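Local coordinates for probable glutamine-binding lipoprotein GlnH (GLNBP) (Mycobacterium tuberculosis, PDB 6H20) that probably binds acidic amino acids and their amides, aspartate in particular, outside the mycobacterial membrane and helps signal their availability to a serine/threonine protein kinase, at residues E105-L110 with K130-S135; A45-R50 with Q114-V119; A82-R87 with L254-N259. All coordinates share one frame; numbering follows the deposited sequence.

Contact 1 of 3, residues E105-L110 with K130-S135; sequences ERVTAL and KLVNFS. With ASN (asparagine), chain B.
Val-107 and Leu-110 turn one side of helix 106-111 onto Leu-131 and Val-132 without a single hydrogen bond between the two segments, although the residue next to Val-107, Arg-106, grips the bound asparagine. The packing is purely aliphatic. Val-107 CG1 lies opposite the backbone N (chi1 163°), which carries it to Leu-131 CD1 at 3.9 Å and to Val-132 CG1 at 4.0 Å, the Val-107 and Leu-131 side chains crossing at about a right angle. One turn on, Leu-110 offers CB rather than its branched end as its nearest atom, 3.8 Å from Val-132 CG1, while its CD1 closes on the same methyl. Val-132 CG1 thus meets both helical residues, and apolar branched side chains suit a surface with no polar group to pair; toward the exposed Leu-131 the cover thins. On another side of the helix, Arg-106 works in the ligand cleft. Arg-106 NH1 donates to OD1 of the asparagine at 2.8 Å; Arg-106 NH2 donates to O of the ligand's alpha-carboxylate at 3.0 Å, more straightly (160°) and in the guanidinium plane. Ala-103 O accepts from NE and Lys-120 O from NH1, fixing the group's rotation. A helix packed on one side and presenting an arginine to the ligand's carboxylate and side-chain amide on another fits the amino-acid pocket of a family 3 periplasmic-binding-protein fold.

Contact 2 of 3, residues A45-R50 with Q114-V119; sequences ADIRAR and QVDIVV
The guanidinium of Arg-50 has Asp-46 O 3.7 Å above one face, over its centre; a water lies at its edge in plane, and Asp-116 OD1 sits near the edge but tilted from the plane. This is a salt bridge from helix 45-50 to Asp-116, at the start of an inner strand, 117-118, of the sheet in a periplasmic-binding-protein fold. The guanidinium and carboxylate planes are nearly coplanar, 24° apart, yet the grip is single: Arg-50 NH2 donates to Asp-116 OD1 at 3.0 Å, on its syn side, through a bent bond. A bend at chi3 (-73°) brings the guanidinium over Asp-46 O and turns NH2 to Asp-116; a long arginine suits this exposed helix position because it can reach across to the carboxylate. The Ile-47 side chain lies against that carboxylate, Ile-47 CG1 being 3.5 Å from Asp-116 OD1, while its apolar partners are Leu-53 and Ile-89. An aspartate fits here because its two oxygens divide the work, OD1 taking Arg-50, and OD2 the backbone N of Ile-54 and the water. That water makes the second, indirect link: it accepts from Arg-50 NE at 2.8 Å and donates to Asp-116 OD2 at 2.7 Å.

Contact 3 of 3, residues A82-R87 with L254-N259; sequences AGEVAR and LERIRN
Glu-84 and Arg-256 meet where helices 77-90 and 244-259 pass each other in the periplasmic-binding-protein fold, in a salt-bridge network of three residues that Arg-87 completes. Over these short segments the axes come no nearer than 10.5 Å, at 113° between their directions, so side chains must span the gap.

The closely packed part is small and apolar. Ile-257 sets CG2 3.9 Å from Glu-84 CG, using the methylenes of the acid as a greasy surface, and the same methyl lies over one face of the Arg-256 guanidinium, toward its rim. A branched isoleucine suits this buried place, with Thr-262 of the following helix beside it.

Toward the water-bearing side the contact is polar and held by direction rather than by bulk. Glu-84, bent at chi2 (-56°), turns its carboxylate to where both arginines reach it, from directions about at right angles. Arg-87, one helical turn later, takes it side-on: Arg-87 NE to Glu-84 OE1 and Arg-87 NH2 to Glu-84 OE2, both at 2.9 Å, on the syn side but out of the carboxylate plane. That leaves the anti lone pair of Glu-84 OE1 for Arg-256 NH2, which comes in at 2.8 Å along an almost straight bond (172°) in its own guanidinium plane. Long arginines suit the place, since they can reach across the wide gap and offer several planar N-H groups; the glutamate's negative charge would be expected to ease the approach of Arg-87 NE and Arg-256 NH2. Asp-88 and Asp-260, in salt bridges with Arg-256 NE and NH1, probably balance the charge further. A water finishes the polar side, donating to Glu-84 OE1 at 2.8 Å and accepting from Arg-256 NH1 at 3.1 Å.

How the contacts relate
Contact 1 is aliphatic between its segments and borders the ligand cleft, whereas contacts 2 and 3 lie away from the site and rely on arginine-carboxylate pairs with a water beside each. All three are partly buried: in contacts 2 and 3 a buried isoleucine fills the inner part and the chemistry turns polar toward the surface, while contact 1 stays aliphatic out to the exposed Leu-131. Contacts 1 and 2 are neighbours through consecutive elements, helix 106-111 and strand 117-118, with Leu-110 packing on Val-115 and Val-118. Contact 3 joins two helices instead, and touches the others lightly: Ala-82 meets Val-119 of contact 2, and Leu-254 meets Ser-135 of contact 1.

Contact 1 of 3, residues E105-L110 with K130-S135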
loop_
_atom_site.group_PDB
_atom_site.type_symbol
_atom_site.label_atom_id
_atom_site.label_comp_id
_atom_site.label_asym_id
_atom_site.label_seq_id
_atom_site.Cartn_x
_atom_site.Cartn_y
_atom_site.Cartn_z
ATOM N N GLU A 105 11.114 2.719 -3.163
ATOM C CA GLU A 105 11.279 3.745 -4.193
ATOM C C GLU A 105 10.059 4.636 -4.383
ATOM O O GLU A 105 10.085 5.512 -5.254
ATOM C CB GLU A 105 11.620 3.093 -5.539
ATOM C CG GLU A 105 12.948 2.345 -5.561
ATOM C CD GLU A 105 13.112 1.409 -6.758
ATOM O OE1 GLU A 105 12.111 0.922 -7.322
ATOM O OE2 GLU A 105 14.274 1.136 -7.131
ATOM N N ARG A 106 8.983 4.427 -3.621
ATOM C CA ARG A 106 7.768 5.210 -3.843
ATOM C C ARG A 106 7.994 6.698 -3.595
ATOM O O ARG A 106 7.536 7.534 -4.378
ATOM C CB ARG A 106 6.648 4.701 -2.935
ATOM C CG ARG A 106 6.177 3.310 -3.291
ATOM C CD ARG A 106 5.158 2.785 -2.251
ATOM N NE ARG A 106 5.817 2.511 -0.973
ATOM C CZ ARG A 106 5.227 1.880 0.046
ATOM N NH1 ARG A 106 3.963 1.478 -0.065
ATOM N NH2 ARG A 106 5.897 1.650 1.172
ATOM N N VAL A 107 8.690 7.050 -2.511
ATOM C CA VAL A 107 8.897 8.466 -2.207
ATOM C C VAL A 107 9.819 9.107 -3.239
ATOM O O VAL A 107 9.550 10.214 -3.730
ATOM C CB VAL A 107 9.415 8.651 -0.769
ATOM C CG1 VAL A 107 10.018 10.048 -0.586
ATOM C CG2 VAL A 107 8.290 8.416 0.225
ATOM N N THR A 108 10.910 8.421 -3.596
ATOM C CA THR A 108 11.873 9.008 -4.522
ATOM C C THR A 108 11.255 9.261 -5.891
ATOM O O THR A 108 11.502 10.305 -6.501
ATOM C CB THR A 108 13.106 8.110 -4.646
ATOM O OG1 THR A 108 13.757 8.032 -3.376
ATOM C CG2 THR A 108 14.077 8.693 -5.656
ATOM N N ALA A 109 10.445 8.331 -6.395
ATOM C CA ALA A 109 9.841 8.550 -7.706
ATOM C C ALA A 109 8.943 9.773 -7.702
ATOM O O ALA A 109 8.871 10.492 -8.702
ATOM C CB ALA A 109 9.064 7.314 -8.146
ATOM N N LEU A 110 8.257 10.027 -6.589
ATOM C CA LEU A 110 7.419 11.217 -6.497
ATOM C C LEU A 110 8.267 12.479 -6.407
ATOM O O LEU A 110 7.972 13.482 -7.071
ATOM C CB LEU A 110 6.478 11.074 -5.303
ATOM C CG LEU A 110 5.394 10.016 -5.493
ATOM C CD1 LEU A 110 4.717 9.695 -4.166
ATOM C CD2 LEU A 110 4.389 10.498 -6.516
ATOM N N LYS A 130 6.357 14.842 5.155
ATOM C CA LYS A 130 7.423 15.832 5.025
ATOM C C LYS A 130 8.016 15.835 3.623
ATOM O O LYS A 130 8.654 16.821 3.227
ATOM C CB LYS A 130 8.545 15.526 6.020
ATOM C CG LYS A 130 8.175 15.690 7.485
ATOM C CD LYS A 130 9.323 15.256 8.386
ATOM C CE LYS A 130 8.932 15.341 9.849
ATOM N NZ LYS A 130 9.855 16.193 10.641
ATOM N N LEU A 131 7.827 14.752 2.870
ATOM C CA LEU A 131 8.481 14.542 1.587
ATOM C C LEU A 131 7.536 14.475 0.396
ATOM O O LEU A 131 7.939 14.852 -0.706
ATOM C CB LEU A 131 9.310 13.248 1.620
ATOM C CG LEU A 131 10.305 13.148 2.771
ATOM C CD1 LEU A 131 10.946 11.769 2.792
ATOM C CD2 LEU A 131 11.361 14.238 2.638
ATOM N N VAL A 132 6.310 13.971 0.570
ATOM C CA VAL A 132 5.351 13.849 -0.519
ATOM C C VAL A 132 3.974 14.256 -0.014
ATOM O O VAL A 132 3.735 14.361 1.190
ATOM C CB VAL A 132 5.287 12.415 -1.091
ATOM C CG1 VAL A 132 6.661 11.969 -1.582
ATOM C CG2 VAL A 132 4.749 11.435 -0.042
ATOM N N ASN A 133 3.057 14.463 -0.951
ATOM C CA ASN A 133 1.664 14.699 -0.609
ATOM C C ASN A 133 0.857 13.408 -0.738
ATOM O O ASN A 133 1.300 12.421 -1.321
ATOM C CB ASN A 133 1.072 15.794 -1.493
ATOM C CG ASN A 133 0.321 16.804 -0.691
ATOM O OD1 ASN A 133 -0.521 16.434 0.121
ATOM N ND2 ASN A 133 0.642 18.079 -0.872
ATOM N N PHE A 134 -0.359 13.435 -0.195
ATOM C CA PHE A 134 -1.248 12.282 -0.271
ATOM C C PHE A 134 -2.680 12.749 -0.467
ATOM O O PHE A 134 -3.088 13.798 0.041
ATOM C CB PHE A 134 -1.252 11.450 1.019
ATOM C CG PHE A 134 0.030 10.704 1.281
ATOM C CD1 PHE A 134 0.284 9.482 0.661
ATOM C CD2 PHE A 134 0.959 11.201 2.177
ATOM C CE1 PHE A 134 1.459 8.778 0.920
ATOM C CE2 PHE A 134 2.140 10.514 2.438
ATOM C CZ PHE A 134 2.386 9.291 1.814
ATOM N N SER A 135 -3.447 11.931 -1.181
ATOM C CA SER A 135 -4.898 12.021 -1.202
ATOM C C SER A 135 -5.472 11.649 0.162
ATOM O O SER A 135 -4.761 11.232 1.083
ATOM C CB SER A 135 -5.471 11.021 -2.206
ATOM O OG SER A 135 -5.303 9.684 -1.740
HETATM N N ASN B . 1.442 -0.130 3.651
HETATM C CA ASN B . 2.807 -0.381 4.111
HETATM C C ASN B . 3.689 0.797 3.741
HETATM O O ASN B . 4.928 0.706 3.825
HETATM C CB ASN B . 3.354 -1.678 3.512
HETATM C CG ASN B . 3.571 -1.589 2.022
HETATM O OD1 ASN B . 3.051 -0.709 1.342
HETATM N ND2 ASN B . 4.378 -2.489 1.510
HETATM O OXT ASN B . 3.142 1.851 3.349
#

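Contact 2 of 3, residues A45-R50 with Q114-V119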
loop_
_atom_site.group_PDB
_atom_site.type_symbol
_atom_site.label_atom_id
_atom_site.label_comp_id
_atom_site.label_asym_id
_atom_site.label_seq_id
_atom_site.Cartn_x
_atom_site.Cartn_y
_atom_site.Cartn_z
ATOM N N ALA A 45 -4.172 19.295 -16.839
ATOM C CA ALA A 45 -3.992 19.564 -18.265
ATOM C C ALA A 45 -2.669 19.014 -18.775
ATOM O O ALA A 45 -2.574 18.570 -19.925
ATOM C CB ALA A 45 -4.093 21.068 -18.542
ATOM N N ASP A 46 -1.635 19.038 -17.932
ATOM C CA ASP A 46 -0.338 18.516 -18.351
ATOM C C ASP A 46 -0.384 17.006 -18.516
ATOM O O ASP A 46 0.214 16.457 -19.454
ATOM C CB ASP A 46 0.740 18.924 -17.349
ATOM C CG ASP A 46 1.049 20.411 -17.401
ATOM O OD1 ASP A 46 0.681 21.066 -18.404
ATOM O OD2 ASP A 46 1.669 20.924 -16.445
ATOM N N ILE A 47 -1.081 16.315 -17.613
ATOM C CA ILE A 47 -1.248 14.871 -17.747
ATOM C C ILE A 47 -2.022 14.556 -19.017
ATOM O O ILE A 47 -1.632 13.693 -19.812
ATOM C CB ILE A 47 -1.945 14.298 -16.502
ATOM C CG1 ILE A 47 -1.021 14.394 -15.285
ATOM C CG2 ILE A 47 -2.374 12.859 -16.751
ATOM C CD1 ILE A 47 -1.729 14.169 -13.956
ATOM N N ARG A 48 -3.125 15.273 -19.232
ATOM C CA ARG A 48 -3.943 15.049 -20.415
ATOM C C ARG A 48 -3.134 15.249 -21.690
ATOM O O ARG A 48 -3.257 14.466 -22.640
ATOM C CB ARG A 48 -5.144 15.996 -20.380
ATOM C CG ARG A 48 -6.395 15.442 -21.026
ATOM C CD ARG A 48 -7.595 16.320 -20.719
ATOM N NE ARG A 48 -7.296 17.739 -20.912
ATOM C CZ ARG A 48 -7.337 18.653 -19.945
ATOM N NH1 ARG A 48 -7.660 18.303 -18.704
ATOM N NH2 ARG A 48 -7.049 19.922 -20.220
ATOM N N ALA A 49 -2.278 16.277 -21.720
ATOM C CA ALA A 49 -1.455 16.530 -22.898
ATOM C C ALA A 49 -0.415 15.442 -23.105
ATOM O O ALA A 49 -0.002 15.190 -24.245
ATOM C CB ALA A 49 -0.775 17.894 -22.789
ATOM N N ARG A 50 0.039 14.802 -22.027
ATOM C CA ARG A 50 0.967 13.685 -22.167
ATOM C C ARG A 50 0.280 12.416 -22.649
ATOM O O ARG A 50 0.973 11.459 -23.013
ATOM C CB ARG A 50 1.719 13.415 -20.859
ATOM C CG ARG A 50 2.818 14.424 -20.549
ATOM C CD ARG A 50 3.715 13.951 -19.414
ATOM N NE ARG A 50 3.047 14.029 -18.115
ATOM C CZ ARG A 50 3.005 15.124 -17.361
ATOM N NH1 ARG A 50 3.596 16.240 -17.769
ATOM N NH2 ARG A 50 2.372 15.105 -16.192
ATOM N N GLN A 114 8.947 11.320 -11.438
ATOM C CA GLN A 114 9.030 10.205 -12.367
ATOM C C GLN A 114 7.687 9.526 -12.608
ATOM O O GLN A 114 7.570 8.742 -13.554
ATOM C CB GLN A 114 10.039 9.173 -11.863
ATOM C CG GLN A 114 11.465 9.686 -11.783
ATOM C CD GLN A 114 12.415 8.634 -11.249
ATOM O OE1 GLN A 114 12.030 7.792 -10.441
ATOM N NE2 GLN A 114 13.662 8.675 -11.700
ATOM N N VAL A 115 6.683 9.798 -11.769
ATOM C CA VAL A 115 5.322 9.322 -11.972
ATOM C C VAL A 115 4.391 10.454 -11.580
ATOM O O VAL A 115 4.762 11.359 -10.830
ATOM C CB VAL A 115 4.994 8.073 -11.121
ATOM C CG1 VAL A 115 5.902 6.905 -11.489
ATOM C CG2 VAL A 115 5.114 8.385 -9.632
ATOM N N ASP A 116 3.159 10.395 -12.090
ATOM C CA ASP A 116 2.156 11.353 -11.636
ATOM C C ASP A 116 1.645 10.982 -10.247
ATOM O O ASP A 116 1.476 11.855 -9.383
ATOM C CB ASP A 116 0.981 11.401 -12.614
ATOM C CG ASP A 116 1.383 11.841 -14.014
ATOM O OD1 ASP A 116 1.984 12.932 -14.158
ATOM O OD2 ASP A 116 1.070 11.113 -14.983
ATOM N N ILE A 117 1.361 9.702 -10.025
ATOM C CA ILE A 117 0.837 9.230 -8.751
ATOM C C ILE A 117 1.455 7.877 -8.438
ATOM O O ILE A 117 1.891 7.148 -9.336
ATOM C CB ILE A 117 -0.707 9.116 -8.727
ATOM C CG1 ILE A 117 -1.203 8.068 -9.731
ATOM C CG2 ILE A 117 -1.349 10.484 -9.001
ATOM C CD1 ILE A 117 -2.724 7.873 -9.718
ATOM N N VAL A 118 1.519 7.560 -7.149
ATOM C CA VAL A 118 1.828 6.210 -6.674
ATOM C C VAL A 118 0.544 5.657 -6.077
ATOM O O VAL A 118 -0.056 6.284 -5.197
ATOM C CB VAL A 118 2.949 6.221 -5.624
ATOM C CG1 VAL A 118 3.056 4.862 -4.924
ATOM C CG2 VAL A 118 4.291 6.584 -6.266
ATOM N N VAL A 119 0.098 4.513 -6.573
ATOM C CA VAL A 119 -1.009 3.772 -5.969
ATOM C C VAL A 119 -0.427 2.398 -5.679
ATOM O O VAL A 119 -0.413 1.508 -6.541
ATOM C CB VAL A 119 -2.252 3.688 -6.861
ATOM C CG1 VAL A 119 -3.447 3.176 -6.050
ATOM C CG2 VAL A 119 -2.593 5.061 -7.469
HETATM O O HOH W 1 1.348 11.932 -17.515
#

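Contact 3 of 3, residues A82-R87 with L254-N259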
loop_
_atom_site.group_PDB
_atom_site.type_symbol
_atom_site.label_atom_id
_atom_site.label_comp_id
_atom_site.label_asym_id
_atom_site.label_seq_id
_atom_site.Cartn_x
_atom_site.Cartn_y
_atom_site.Cartn_z
ATOM N N ALA A 82 -6.221 3.461 -9.496
ATOM C CA ALA A 82 -5.518 4.344 -10.427
ATOM C C ALA A 82 -6.320 4.540 -11.700
ATOM O O ALA A 82 -6.364 5.647 -12.250
ATOM C CB ALA A 82 -4.123 3.784 -10.754
ATOM N N GLY A 83 -6.982 3.482 -12.172
ATOM C CA GLY A 83 -7.776 3.598 -13.380
ATOM C C GLY A 83 -8.955 4.537 -13.230
ATOM O O GLY A 83 -9.392 5.141 -14.211
ATOM N N GLU A 84 -9.493 4.662 -12.011
ATOM C CA GLU A 84 -10.585 5.610 -11.795
ATOM C C GLU A 84 -10.099 7.054 -11.880
ATOM O O GLU A 84 -10.824 7.927 -12.382
ATOM C CB GLU A 84 -11.278 5.329 -10.463
ATOM C CG GLU A 84 -12.016 3.996 -10.427
ATOM C CD GLU A 84 -13.045 3.856 -11.525
ATOM O OE1 GLU A 84 -13.737 4.861 -11.824
ATOM O OE2 GLU A 84 -13.161 2.750 -12.103
ATOM N N VAL A 85 -8.875 7.326 -11.410
ATOM C CA VAL A 85 -8.271 8.637 -11.640
ATOM C C VAL A 85 -8.136 8.897 -13.133
ATOM O O VAL A 85 -8.508 9.963 -13.634
ATOM C CB VAL A 85 -6.916 8.744 -10.920
ATOM C CG1 VAL A 85 -6.270 10.109 -11.193
ATOM C CG2 VAL A 85 -7.101 8.513 -9.432
ATOM N N ALA A 86 -7.620 7.914 -13.870
ATOM C CA ALA A 86 -7.483 8.080 -15.314
ATOM C C ALA A 86 -8.838 8.288 -15.976
ATOM O O ALA A 86 -8.961 9.071 -16.927
ATOM C CB ALA A 86 -6.764 6.869 -15.913
ATOM N N ARG A 87 -9.873 7.592 -15.493
ATOM C CA ARG A 87 -11.211 7.813 -16.039
ATOM C C ARG A 87 -11.629 9.271 -15.885
ATOM O O ARG A 87 -12.198 9.865 -16.808
ATOM C CB ARG A 87 -12.226 6.898 -15.358
ATOM C CG ARG A 87 -13.583 6.880 -16.060
ATOM C CD ARG A 87 -14.697 6.355 -15.146
ATOM N NE ARG A 87 -14.414 5.014 -14.623
ATOM C CZ ARG A 87 -14.631 3.883 -15.292
ATOM N NH1 ARG A 87 -15.123 3.917 -16.525
ATOM N NH2 ARG A 87 -14.353 2.711 -14.727
ATOM N N LEU A 254 -11.833 10.249 -5.494
ATOM C CA LEU A 254 -12.186 9.407 -4.359
ATOM C C LEU A 254 -13.590 9.719 -3.847
ATOM O O LEU A 254 -14.336 8.802 -3.498
ATOM C CB LEU A 254 -11.131 9.516 -3.257
ATOM C CG LEU A 254 -9.759 9.000 -3.705
ATOM C CD1 LEU A 254 -8.715 9.120 -2.596
ATOM C CD2 LEU A 254 -9.833 7.549 -4.232
ATOM N N GLU A 255 -13.979 11.000 -3.802
ATOM C CA GLU A 255 -15.369 11.323 -3.470
ATOM C C GLU A 255 -16.331 10.658 -4.444
ATOM O O GLU A 255 -17.355 10.088 -4.034
ATOM C CB GLU A 255 -15.600 12.838 -3.491
ATOM C CG GLU A 255 -14.976 13.608 -2.327
ATOM C CD GLU A 255 -15.790 13.513 -1.047
ATOM O OE1 GLU A 255 -16.938 13.001 -1.080
ATOM O OE2 GLU A 255 -15.282 13.969 -0.003
ATOM N N ARG A 256 -16.019 10.706 -5.742
ATOM C CA ARG A 256 -16.891 10.051 -6.712
ATOM C C ARG A 256 -17.041 8.565 -6.416
ATOM O O ARG A 256 -18.164 8.059 -6.323
ATOM C CB ARG A 256 -16.395 10.253 -8.139
ATOM C CG ARG A 256 -17.355 9.604 -9.121
ATOM C CD ARG A 256 -16.924 9.789 -10.551
ATOM N NE ARG A 256 -15.597 9.261 -10.884
ATOM C CZ ARG A 256 -15.325 7.974 -11.106
ATOM N NH1 ARG A 256 -16.274 7.050 -10.981
ATOM N NH2 ARG A 256 -14.093 7.608 -11.451
ATOM N N ILE A 257 -15.926 7.846 -6.265
ATOM C CA ILE A 257 -16.038 6.389 -6.155
ATOM C C ILE A 257 -16.603 5.953 -4.807
ATOM O O ILE A 257 -17.232 4.891 -4.711
ATOM C CB ILE A 257 -14.730 5.663 -6.525
ATOM C CG1 ILE A 257 -13.628 5.934 -5.499
ATOM C CG2 ILE A 257 -14.306 6.020 -7.938
ATOM C CD1 ILE A 257 -12.385 5.012 -5.688
ATOM N N ARG A 258 -16.393 6.736 -3.741
ATOM C CA ARG A 258 -17.021 6.371 -2.470
ATOM C C ARG A 258 -18.536 6.462 -2.543
ATOM O O ARG A 258 -19.233 5.745 -1.817
ATOM C CB ARG A 258 -16.534 7.263 -1.331
ATOM C CG ARG A 258 -15.076 7.066 -0.962
ATOM C CD ARG A 258 -14.793 7.759 0.355
ATOM N NE ARG A 258 -13.368 7.947 0.604
ATOM C CZ ARG A 258 -12.669 9.020 0.231
ATOM N NH1 ARG A 258 -13.250 10.020 -0.437
ATOM N NH2 ARG A 258 -11.378 9.095 0.520
ATOM N N ASN A 259 -19.063 7.324 -3.413
ATOM C CA ASN A 259 -20.486 7.631 -3.423
ATOM C C ASN A 259 -21.242 7.048 -4.608
ATOM O O ASN A 259 -22.476 6.981 -4.558
ATOM C CB ASN A 259 -20.670 9.153 -3.395
ATOM C CG ASN A 259 -20.427 9.710 -2.035
ATOM O OD1 ASN A 259 -21.287 9.595 -1.153
ATOM N ND2 ASN A 259 -19.255 10.283 -1.822
HETATM O O HOH W 2 -16.418 4.130 -11.979
#